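Local atomic coordinates of desmoplakin (Homo sapiens, PDB entry 3R6N), a protein that is a cell-adhesion protein of the desmosome, whose plakin-domain fragment joins spectrin repeats and an SH3 domain in a rigid elongated rod. Residues Trp121-Thr126 with Pro273-Tyr278; Ile268-Pro273 with Leu333-Pro338; Lys368-Trp373 with Glu421-Asp426; Leu408-Phe413 with Lys430-Phe435. All blocks are in the same frame, centred on the assembly; numbering follows the deposited sequence.

Contact 1: residues Trp121-Thr126 with Pro273-Tyr278; sequences WSDKNT and PRNPDY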
# COMPACT_ATOMS: atom_id res chain seq x y z
N TRP A 121 -4.85 8.37 5.54
CA TRP A 121 -4.72 7.01 5.00
C TRP A 121 -5.48 5.97 5.82
O TRP A 121 -5.28 4.77 5.65
CB TRP A 121 -3.25 6.59 4.92
CG TRP A 121 -2.48 7.29 3.85
CD1 TRP A 121 -1.53 8.26 4.03
CD2 TRP A 121 -2.58 7.09 2.44
NE1 TRP A 121 -1.03 8.66 2.82
CE2 TRP A 121 -1.66 7.96 1.82
CE3 TRP A 121 -3.36 6.25 1.63
CZ2 TRP A 121 -1.51 8.03 0.44
CZ3 TRP A 121 -3.20 6.32 0.26
CH2 TRP A 121 -2.28 7.20 -0.32
N SER A 122 -6.35 6.44 6.71
CA SER A 122 -7.16 5.54 7.53
C SER A 122 -8.24 4.87 6.69
O SER A 122 -8.24 4.96 5.46
CB SER A 122 -7.84 6.32 8.65
OG SER A 122 -8.74 7.28 8.13
N ASP A 123 -9.15 4.18 7.37
CA ASP A 123 -10.27 3.53 6.70
C ASP A 123 -11.35 4.52 6.26
O ASP A 123 -12.15 4.22 5.37
CB ASP A 123 -10.88 2.46 7.61
CG ASP A 123 -11.45 3.04 8.89
OD1 ASP A 123 -12.55 2.59 9.31
OD2 ASP A 123 -10.82 3.94 9.48
N LYS A 124 -11.37 5.70 6.87
CA LYS A 124 -12.33 6.74 6.51
C LYS A 124 -12.10 7.26 5.09
O LYS A 124 -13.00 7.85 4.49
CB LYS A 124 -12.24 7.91 7.49
CG LYS A 124 -12.49 7.57 8.95
CD LYS A 124 -12.13 8.76 9.84
CE LYS A 124 -12.25 8.44 11.32
NZ LYS A 124 -11.73 9.57 12.15
N ASN A 125 -10.90 7.07 4.56
CA ASN A 125 -10.58 7.51 3.21
C ASN A 125 -10.65 6.36 2.21
O ASN A 125 -9.72 5.57 2.11
CB ASN A 125 -9.21 8.17 3.15
CG ASN A 125 -8.87 8.70 1.77
OD1 ASN A 125 -9.74 9.19 1.06
ND2 ASN A 125 -7.60 8.61 1.39
N THR A 126 -11.76 6.28 1.49
CA THR A 126 -12.00 5.18 0.55
C THR A 126 -11.56 5.53 -0.86
O THR A 126 -11.47 4.64 -1.73
CB THR A 126 -13.49 4.80 0.52
OG1 THR A 126 -14.16 5.34 1.67
CG2 THR A 126 -13.65 3.29 0.50
N PRO A 273 -6.28 1.95 13.33
CA PRO A 273 -5.36 2.55 14.31
C PRO A 273 -4.71 3.85 13.84
O PRO A 273 -4.11 4.56 14.64
CB PRO A 273 -4.30 1.46 14.51
CG PRO A 273 -5.01 0.19 14.18
CD PRO A 273 -5.93 0.55 13.05
N ARG A 274 -4.84 4.17 12.56
CA ARG A 274 -4.28 5.41 12.04
C ARG A 274 -5.03 6.61 12.58
O ARG A 274 -4.49 7.72 12.62
CB ARG A 274 -4.28 5.42 10.51
CG ARG A 274 -3.52 4.28 9.89
CD ARG A 274 -3.23 4.53 8.43
NE ARG A 274 -2.23 5.57 8.25
CZ ARG A 274 -0.92 5.37 8.31
NH1 ARG A 274 -0.44 4.15 8.54
NH2 ARG A 274 -0.09 6.38 8.14
N ASN A 275 -6.28 6.39 12.98
CA ASN A 275 -7.11 7.44 13.57
C ASN A 275 -6.77 7.68 15.03
O ASN A 275 -6.58 6.74 15.80
CB ASN A 275 -8.59 7.10 13.44
CG ASN A 275 -9.08 7.19 12.01
OD1 ASN A 275 -8.69 8.09 11.26
ND2 ASN A 275 -9.93 6.25 11.62
N PRO A 276 -6.71 8.96 15.43
CA PRO A 276 -6.27 9.38 16.76
C PRO A 276 -7.20 8.86 17.86
O PRO A 276 -6.78 8.75 19.01
CB PRO A 276 -6.33 10.91 16.69
CG PRO A 276 -6.35 11.24 15.22
CD PRO A 276 -7.06 10.10 14.57
N ASP A 277 -8.43 8.55 17.48
CA ASP A 277 -9.47 8.16 18.43
C ASP A 277 -9.57 6.66 18.69
O ASP A 277 -10.17 6.24 19.68
CB ASP A 277 -10.84 8.62 17.92
CG ASP A 277 -11.12 8.14 16.50
OD1 ASP A 277 -10.78 8.89 15.56
OD2 ASP A 277 -11.64 7.03 16.34
N TYR A 278 -9.00 5.86 17.79
CA TYR A 278 -9.05 4.39 17.90
C TYR A 278 -8.37 3.92 19.19
O TYR A 278 -7.26 4.34 19.50
CB TYR A 278 -8.38 3.75 16.67
CG TYR A 278 -8.11 2.27 16.78
CD1 TYR A 278 -9.04 1.33 16.32
CD2 TYR A 278 -6.92 1.80 17.31
CE1 TYR A 278 -8.78 -0.03 16.40
CE2 TYR A 278 -6.66 0.44 17.40
CZ TYR A 278 -7.59 -0.46 16.95
OH TYR A 278 -7.32 -1.81 17.04

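Contact 2: residues Ile268-Pro273 with Leu333-Pro338; sequences IVQLKP and LIIPPP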
# COMPACT_ATOMS: atom_id res chain seq x y z
N ILE A 268 -3.70 -8.62 4.82
CA ILE A 268 -4.42 -7.35 4.92
C ILE A 268 -3.88 -6.47 6.04
O ILE A 268 -3.75 -6.90 7.19
CB ILE A 268 -5.93 -7.55 5.11
CG1 ILE A 268 -6.52 -8.25 3.89
CG2 ILE A 268 -6.61 -6.21 5.33
CD1 ILE A 268 -6.27 -7.52 2.59
N VAL A 269 -3.57 -5.23 5.69
CA VAL A 269 -2.95 -4.28 6.60
C VAL A 269 -3.98 -3.72 7.59
O VAL A 269 -5.17 -4.03 7.50
CB VAL A 269 -2.32 -3.13 5.79
CG1 VAL A 269 -3.32 -2.01 5.57
CG2 VAL A 269 -1.05 -2.63 6.45
N GLN A 270 -3.53 -2.89 8.54
CA GLN A 270 -4.43 -2.27 9.50
C GLN A 270 -4.57 -0.77 9.27
O GLN A 270 -3.57 -0.05 9.16
CB GLN A 270 -3.95 -2.52 10.93
CG GLN A 270 -4.12 -3.94 11.39
CD GLN A 270 -4.11 -4.07 12.90
OE1 GLN A 270 -4.78 -3.30 13.60
NE2 GLN A 270 -3.36 -5.04 13.41
N LEU A 271 -5.80 -0.29 9.22
CA LEU A 271 -6.08 1.12 8.95
C LEU A 271 -6.69 1.88 10.13
O LEU A 271 -6.36 3.04 10.35
CB LEU A 271 -6.97 1.26 7.72
CG LEU A 271 -6.28 1.48 6.37
CD1 LEU A 271 -5.03 0.63 6.25
CD2 LEU A 271 -7.24 1.21 5.22
N LYS A 272 -7.59 1.25 10.87
CA LYS A 272 -8.29 1.95 11.94
C LYS A 272 -7.36 2.63 12.94
O LYS A 272 -7.62 3.76 13.35
CB LYS A 272 -9.27 1.02 12.66
CG LYS A 272 -10.44 0.58 11.79
CD LYS A 272 -11.43 -0.24 12.58
CE LYS A 272 -12.56 -0.72 11.69
NZ LYS A 272 -13.32 0.42 11.12
N PRO A 273 -6.28 1.95 13.33
CA PRO A 273 -5.36 2.55 14.31
C PRO A 273 -4.71 3.85 13.84
O PRO A 273 -4.11 4.56 14.64
CB PRO A 273 -4.30 1.46 14.51
CG PRO A 273 -5.01 0.19 14.18
CD PRO A 273 -5.93 0.55 13.05
N LEU A 333 4.97 5.50 7.96
CA LEU A 333 4.70 4.39 8.85
C LEU A 333 3.42 3.65 8.47
O LEU A 333 2.36 4.27 8.31
CB LEU A 333 4.59 4.87 10.30
CG LEU A 333 5.83 5.41 10.99
CD1 LEU A 333 5.44 6.17 12.25
CD2 LEU A 333 6.80 4.29 11.31
N ILE A 334 3.51 2.34 8.32
CA ILE A 334 2.34 1.52 8.04
C ILE A 334 2.06 0.61 9.23
O ILE A 334 2.90 0.48 10.12
CB ILE A 334 2.55 0.68 6.75
CG1 ILE A 334 1.20 0.24 6.18
CG2 ILE A 334 3.45 -0.51 7.02
CD1 ILE A 334 1.26 -0.09 4.71
N ILE A 335 0.89 -0.01 9.25
CA ILE A 335 0.53 -0.93 10.33
C ILE A 335 0.31 -2.33 9.77
O ILE A 335 -0.81 -2.70 9.40
CB ILE A 335 -0.73 -0.47 11.08
CG1 ILE A 335 -0.68 1.04 11.33
CG2 ILE A 335 -0.89 -1.23 12.38
CD1 ILE A 335 -1.85 1.58 12.14
N PRO A 336 1.38 -3.13 9.71
CA PRO A 336 1.35 -4.43 9.03
C PRO A 336 0.42 -5.43 9.71
O PRO A 336 0.06 -5.24 10.88
CB PRO A 336 2.80 -4.90 9.15
CG PRO A 336 3.28 -4.27 10.40
CD PRO A 336 2.65 -2.92 10.42
N PRO A 337 0.01 -6.48 8.98
CA PRO A 337 -0.80 -7.58 9.52
C PRO A 337 -0.07 -8.25 10.68
O PRO A 337 1.10 -7.96 10.90
CB PRO A 337 -0.94 -8.53 8.33
CG PRO A 337 0.12 -8.14 7.38
CD PRO A 337 0.28 -6.67 7.55
N PRO A 338 -0.76 -9.15 11.40
CA PRO A 338 -2.12 -9.60 11.12
C PRO A 338 -3.20 -8.63 11.58
O PRO A 338 -3.13 -8.10 12.69
CB PRO A 338 -2.22 -10.91 11.91
CG PRO A 338 -1.35 -10.66 13.08
CD PRO A 338 -0.20 -9.82 12.59

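Contact 3: residues Lys368-Trp373 with Glu421-Asp426; sequences KSLVSW and EMFGDD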
# COMPACT_ATOMS: atom_id res chain seq x y z
N LYS A 368 -30.29 -40.58 -0.70
CA LYS A 368 -29.69 -41.85 -1.08
C LYS A 368 -30.34 -43.02 -0.33
O LYS A 368 -30.45 -44.13 -0.86
CB LYS A 368 -28.18 -41.83 -0.85
CG LYS A 368 -27.37 -41.47 -2.09
CD LYS A 368 -27.46 -42.57 -3.14
CE LYS A 368 -27.34 -42.02 -4.56
NZ LYS A 368 -26.01 -41.41 -4.83
N SER A 369 -30.76 -42.76 0.90
CA SER A 369 -31.40 -43.78 1.71
C SER A 369 -32.86 -43.92 1.34
O SER A 369 -33.44 -44.99 1.47
CB SER A 369 -31.27 -43.44 3.20
OG SER A 369 -32.09 -42.33 3.53
N LEU A 370 -33.47 -42.83 0.87
CA LEU A 370 -34.86 -42.88 0.46
C LEU A 370 -34.98 -43.62 -0.86
O LEU A 370 -36.04 -44.14 -1.20
CB LEU A 370 -35.44 -41.47 0.34
CG LEU A 370 -36.94 -41.44 0.05
CD1 LEU A 370 -37.71 -42.16 1.16
CD2 LEU A 370 -37.44 -40.02 -0.12
N VAL A 371 -33.88 -43.67 -1.61
CA VAL A 371 -33.85 -44.39 -2.88
C VAL A 371 -33.66 -45.88 -2.65
O VAL A 371 -34.28 -46.70 -3.32
CB VAL A 371 -32.73 -43.87 -3.81
CG1 VAL A 371 -32.70 -44.67 -5.09
CG2 VAL A 371 -32.93 -42.40 -4.11
N SER A 372 -32.80 -46.23 -1.69
CA SER A 372 -32.59 -47.63 -1.36
C SER A 372 -33.84 -48.23 -0.73
O SER A 372 -34.07 -49.43 -0.82
CB SER A 372 -31.40 -47.80 -0.41
OG SER A 372 -30.16 -47.70 -1.10
N TRP A 373 -34.63 -47.38 -0.10
CA TRP A 373 -35.88 -47.81 0.50
C TRP A 373 -36.85 -48.24 -0.59
O TRP A 373 -37.42 -49.33 -0.54
CB TRP A 373 -36.50 -46.68 1.33
CG TRP A 373 -37.70 -47.10 2.13
CD1 TRP A 373 -37.70 -47.79 3.30
CD2 TRP A 373 -39.07 -46.84 1.81
NE1 TRP A 373 -39.00 -47.98 3.73
CE2 TRP A 373 -39.85 -47.41 2.83
CE3 TRP A 373 -39.71 -46.18 0.76
CZ2 TRP A 373 -41.24 -47.34 2.83
CZ3 TRP A 373 -41.09 -46.11 0.76
CH2 TRP A 373 -41.84 -46.69 1.79
N GLU A 421 -31.77 -39.05 8.69
CA GLU A 421 -32.83 -38.54 9.55
C GLU A 421 -34.20 -38.76 8.92
O GLU A 421 -35.17 -38.09 9.27
CB GLU A 421 -32.60 -37.06 9.85
CG GLU A 421 -32.53 -36.16 8.62
CD GLU A 421 -31.66 -34.94 8.84
OE1 GLU A 421 -30.81 -34.97 9.76
OE2 GLU A 421 -31.81 -33.95 8.10
N MET A 422 -34.27 -39.70 7.99
CA MET A 422 -35.50 -39.98 7.26
C MET A 422 -36.28 -41.13 7.88
O MET A 422 -37.50 -41.22 7.72
CB MET A 422 -35.19 -40.30 5.80
CG MET A 422 -34.62 -39.12 5.02
SD MET A 422 -35.90 -37.95 4.54
CE MET A 422 -36.57 -38.78 3.10
N PHE A 423 -35.58 -42.00 8.58
CA PHE A 423 -36.20 -43.20 9.13
C PHE A 423 -35.90 -43.39 10.62
O PHE A 423 -34.76 -43.64 11.01
CB PHE A 423 -35.76 -44.43 8.34
CG PHE A 423 -36.09 -44.36 6.88
CD1 PHE A 423 -37.31 -44.83 6.41
CD2 PHE A 423 -35.19 -43.82 5.98
CE1 PHE A 423 -37.61 -44.76 5.06
CE2 PHE A 423 -35.49 -43.75 4.63
CZ PHE A 423 -36.70 -44.22 4.17
N GLY A 424 -36.94 -43.27 11.44
CA GLY A 424 -36.84 -43.55 12.85
C GLY A 424 -36.85 -45.05 13.07
O GLY A 424 -37.12 -45.81 12.15
N ASP A 425 -36.57 -45.48 14.30
CA ASP A 425 -36.47 -46.90 14.60
C ASP A 425 -37.75 -47.67 14.27
O ASP A 425 -37.71 -48.86 13.96
CB ASP A 425 -36.06 -47.12 16.06
CG ASP A 425 -34.67 -46.58 16.36
OD1 ASP A 425 -34.40 -45.41 16.03
OD2 ASP A 425 -33.85 -47.34 16.92
N ASP A 426 -38.89 -46.98 14.32
CA ASP A 426 -40.17 -47.58 13.96
C ASP A 426 -40.13 -48.11 12.53
O ASP A 426 -40.75 -49.14 12.23
CB ASP A 426 -41.30 -46.56 14.09
CG ASP A 426 -42.00 -46.64 15.44
OD1 ASP A 426 -42.16 -45.59 16.09
OD2 ASP A 426 -42.40 -47.76 15.83

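Contact 4: residues Leu408-Phe413 with Lys430-Phe435; sequences LHYQEF and KIQSQF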
# COMPACT_ATOMS: atom_id res chain seq x y z
N LEU A 408 -28.85 -57.24 -1.60
CA LEU A 408 -27.91 -56.14 -1.83
C LEU A 408 -28.56 -54.78 -1.65
O LEU A 408 -27.94 -53.86 -1.12
CB LEU A 408 -27.30 -56.25 -3.23
CG LEU A 408 -26.35 -57.43 -3.44
CD1 LEU A 408 -25.68 -57.36 -4.79
CD2 LEU A 408 -25.31 -57.48 -2.33
N HIS A 409 -29.81 -54.64 -2.09
CA HIS A 409 -30.51 -53.38 -1.92
C HIS A 409 -30.79 -53.09 -0.45
O HIS A 409 -30.87 -51.94 -0.04
CB HIS A 409 -31.80 -53.34 -2.75
CG HIS A 409 -31.59 -52.94 -4.17
ND1 HIS A 409 -31.03 -51.73 -4.53
CD2 HIS A 409 -31.87 -53.58 -5.33
CE1 HIS A 409 -30.97 -51.64 -5.85
NE2 HIS A 409 -31.47 -52.75 -6.36
N TYR A 410 -30.94 -54.15 0.34
CA TYR A 410 -31.17 -53.98 1.77
C TYR A 410 -29.89 -53.63 2.51
O TYR A 410 -29.93 -52.94 3.53
CB TYR A 410 -31.84 -55.21 2.38
CG TYR A 410 -32.31 -54.97 3.80
CD1 TYR A 410 -33.26 -53.99 4.08
CD2 TYR A 410 -31.78 -55.69 4.86
CE1 TYR A 410 -33.68 -53.76 5.37
CE2 TYR A 410 -32.19 -55.46 6.15
CZ TYR A 410 -33.14 -54.49 6.40
OH TYR A 410 -33.56 -54.26 7.70
N GLN A 411 -28.75 -54.12 2.01
CA GLN A 411 -27.46 -53.73 2.58
C GLN A 411 -27.20 -52.25 2.34
O GLN A 411 -26.75 -51.54 3.24
CB GLN A 411 -26.32 -54.56 1.97
CG GLN A 411 -26.13 -55.94 2.58
CD GLN A 411 -24.92 -56.66 2.01
OE1 GLN A 411 -24.03 -56.04 1.42
NE2 GLN A 411 -24.88 -57.98 2.16
N GLU A 412 -27.49 -51.79 1.13
CA GLU A 412 -27.32 -50.39 0.78
C GLU A 412 -28.18 -49.49 1.65
O GLU A 412 -27.75 -48.40 2.06
CB GLU A 412 -27.65 -50.15 -0.69
CG GLU A 412 -26.44 -50.19 -1.59
CD GLU A 412 -25.52 -49.00 -1.38
OE1 GLU A 412 -26.05 -47.87 -1.26
OE2 GLU A 412 -24.28 -49.20 -1.32
N PHE A 413 -29.40 -49.93 1.94
CA PHE A 413 -30.30 -49.17 2.79
C PHE A 413 -29.76 -49.06 4.20
O PHE A 413 -29.59 -47.97 4.73
CB PHE A 413 -31.70 -49.79 2.81
CG PHE A 413 -32.62 -49.15 3.81
CD1 PHE A 413 -33.41 -48.07 3.45
CD2 PHE A 413 -32.69 -49.62 5.11
CE1 PHE A 413 -34.26 -47.48 4.37
CE2 PHE A 413 -33.53 -49.04 6.03
CZ PHE A 413 -34.32 -47.96 5.66
N LYS A 430 -39.85 -51.87 10.90
CA LYS A 430 -40.91 -52.16 9.94
C LYS A 430 -40.34 -52.83 8.70
O LYS A 430 -40.84 -53.87 8.26
CB LYS A 430 -41.64 -50.88 9.55
CG LYS A 430 -43.16 -50.97 9.66
CD LYS A 430 -43.70 -52.14 8.85
CE LYS A 430 -45.19 -52.35 9.09
NZ LYS A 430 -45.70 -53.54 8.36
N ILE A 431 -39.29 -52.24 8.15
CA ILE A 431 -38.62 -52.78 6.97
C ILE A 431 -37.88 -54.06 7.32
O ILE A 431 -37.91 -55.04 6.57
CB ILE A 431 -37.62 -51.77 6.39
CG1 ILE A 431 -38.29 -50.39 6.26
CG2 ILE A 431 -37.08 -52.24 5.05
CD1 ILE A 431 -37.32 -49.28 6.06
N GLN A 432 -37.22 -54.05 8.47
CA GLN A 432 -36.51 -55.22 8.96
C GLN A 432 -37.43 -56.44 9.00
O GLN A 432 -37.00 -57.56 8.76
CB GLN A 432 -35.95 -54.96 10.36
CG GLN A 432 -35.25 -56.14 11.01
CD GLN A 432 -33.85 -56.38 10.47
OE1 GLN A 432 -32.89 -56.46 11.23
NE2 GLN A 432 -33.74 -56.49 9.15
N SER A 433 -38.70 -56.20 9.30
CA SER A 433 -39.69 -57.27 9.39
C SER A 433 -40.22 -57.67 8.02
O SER A 433 -40.46 -58.85 7.77
CB SER A 433 -40.84 -56.87 10.32
OG SER A 433 -40.36 -56.58 11.62
N GLN A 434 -40.41 -56.69 7.15
CA GLN A 434 -40.87 -56.98 5.79
C GLN A 434 -39.82 -57.80 5.05
O GLN A 434 -40.15 -58.73 4.31
CB GLN A 434 -41.15 -55.69 5.03
CG GLN A 434 -42.13 -54.77 5.72
CD GLN A 434 -42.57 -53.61 4.85
OE1 GLN A 434 -43.05 -53.82 3.73
NE2 GLN A 434 -42.40 -52.39 5.34
N PHE A 435 -38.56 -57.45 5.27
CA PHE A 435 -37.43 -58.14 4.65
C PHE A 435 -37.31 -59.57 5.15
O PHE A 435 -37.27 -60.52 4.36
CB PHE A 435 -36.13 -57.38 4.94
CG PHE A 435 -34.88 -58.11 4.52
CD1 PHE A 435 -34.45 -58.07 3.21
CD2 PHE A 435 -34.14 -58.82 5.45
CE1 PHE A 435 -33.30 -58.73 2.82
CE2 PHE A 435 -32.99 -59.49 5.07
CZ PHE A 435 -32.57 -59.44 3.75

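Contact 1: residues Trp121-Thr126 with Pro273-Tyr278
Arg274 runs its side chain alongside the backbone at Trp121 and Ser122. Its CB faces Ser122 CB at 4.1 Å. With CG anti to the carbonyl carbon (chi1 -58°), the chain turns past Ser122, and CD comes to rest 3.5 Å from Trp121 O. NE is next, 3.6 Å from Trp121 CB, and the bend at chi3 (71°) then carries the guanidinium beyond this loop. There NH1 and NH2 are satisfied by the carbonyl oxygens of Leu333 and Ser330, so two bonds fix the rotation of the group while its aliphatic part does the packing. Asn275, next in sequence, meets the Lys124 chain with its amide, the two approaching from opposite directions, and ND2 lies 3.2 Å from Lys124 CE. Ser122 CB lies 3.3 Å from Asn275 OD1, whereas the Ser122 hydroxyl is hydrogen-bonded to Asp120. Beyond the amide, the extended Lys124 side chain reaches Asp277, within the type I turn from Asn275 to Tyr278, in a long salt bridge of 3.6 Å between Lys124 NZ and Asp277 OD1. Asp123 OD1 forms a salt bridge with Lys272 NZ. Helix 167-225 packs on this loop, with His194 stacked on the Trp121 indole and Asn198 bonded to Trp121 O. The contact thus seats the connection between helices 68-117 and 130-161 against the polypeptide running from helix 234-265 to strand 285-288 of the SH3 domain.

Contact 2: residues Ile268-Pro273 with Leu333-Pro338
Pro273 lies between Ile335 and the flat ring of Tyr278: its CG sits over one face of the tyrosine, displaced toward the rim, while its CB packs 3.4 Å from Ile335 CD1. The side-chain amide of Gln270 makes a weak bond from NE2 to Pro338 O, 3.2 Å long. With CG of Gln270 anti to the carbonyl carbon (chi1 -71°), the extended chain carries this amide along the proline run to Pro338. The peptide bond before Pro338 is cis. In the backbone, Gln270 N donates to Ile335 O at 2.9 Å, with an N-H...O angle of 155°. Ile335 CG2 packs against Gln270 CB at 3.6 Å. On the neighbouring side chain, Val269 CG2 meets Ile334 CG1 at 3.7 Å, and Pro337 CB approaches Ile268 O at 3.4 Å. Ile334 pairs through its backbone with Arg287 of strand 285-288, and Ile268 continues into a packing with Tyr201 and Phe204 of helix 167-225. The two segments are the entry and exit of the SH3 domain: one follows helix 234-265, the other leads through three prolines to helix 340-384. Bringing both ends together in this way is consistent with an SH3 domain inserted into a spectrin repeat, as in other plakin domains.

Contact 3: residues Lys368-Trp373 with Glu421-Asp426
Met422 and Phe423 close the connection between two helices of the spectrin-like fold against the side of helix 340-384. Just before them, the backbone N of Glu421 is held by the side-chain oxygen of Asn366, one turn back along that helix from Leu370. Met422 has its own N bonded to the Ser420 hydroxyl, and its side chain, bent at chi2 (-78°) and again at chi3, curls so that the terminal methyl does the touching. CE lies 3.6 Å from Leu370 CD2, and the two side chains cross at about a right angle. Phe423 follows, inserted among three residues of the helix. Its CZ is 3.8 Å from Leu370 CD1, and Ser369 OG lies in the plane of the ring, at its edge, 3.8 Å from CE2. That hydroxyl is bonded to Asn366 O and to the hydroxyl of Ser420. The third neighbour is Trp373: Phe423 CE1 stands over one face of the indole, 3.5 Å from CD1, and the two aromatic planes are inclined by 34°, with the five-membered ring and phenyl centroids 4.8 Å apart. Phe413 of helix 399-417 meets Phe423 edge-to-face, so the ring is gripped by two helices. Beyond it Gly424 takes the N-cap position of helix 425-447, where its backbone N makes a weak hydrogen bond to Asp427 OD2.

Contact 4: residues Leu408-Phe413 with Lys430-Phe435
Tyr410 and Phe435 stack face to face, their ring centroids 4.3 Å apart and their planes only 14° from parallel. Tyr410 CD2 lies over the centre of the Phe435 ring, whereas Phe435 CG falls toward the rim of the tyrosine. On both residues CG is anti to the backbone N (chi1 -170° for Tyr410), which sends each ring out across the gap between the helices. Next to the stack, Ile431 uses both its branches: CG2 touches Tyr410 CE1 at 3.7 Å, and CD1 meets Phe413 CZ, coming from the opposite direction. The Gln432 amide comes close to the tyrosine hydroxyl, but its angle is too poor for a hydrogen bond. These side chains span helices 399-417 and 425-447, whose segments run nearly antiparallel at 166° with axes 12.1 Å apart at closest approach. In the next shell, Trp373 of helix 340-384 packs on Ile431, completing a three-helix arrangement as in spectrin repeats. Aromatic and aliphatic surfaces make up the interface between the two helices, so their cohesion probably rests on the hydrophobic effect and dispersion, with little directional polar bonding.

Contacts 1 and 2 form one junction at the base of the SH3 domain, their centres 10 Å apart, sharing Pro273. They are tied by charge as well: Lys272 NZ of contact 2 bridges to Asp123 OD1 of contact 1 at 2.9 Å. Contacts 3 and 4 form a second pair, also 10 Å between centres, among the three helices 340-384, 399-417 and 425-447; there Trp373 lies against both Phe413 and Ile431. The pairs are well apart along the rod, the nearest atoms of contacts 2 and 3 being about 36 Å from each other, although helix 340-384 leads from one to the other. Neither ligand pocket involves residues of these contacts.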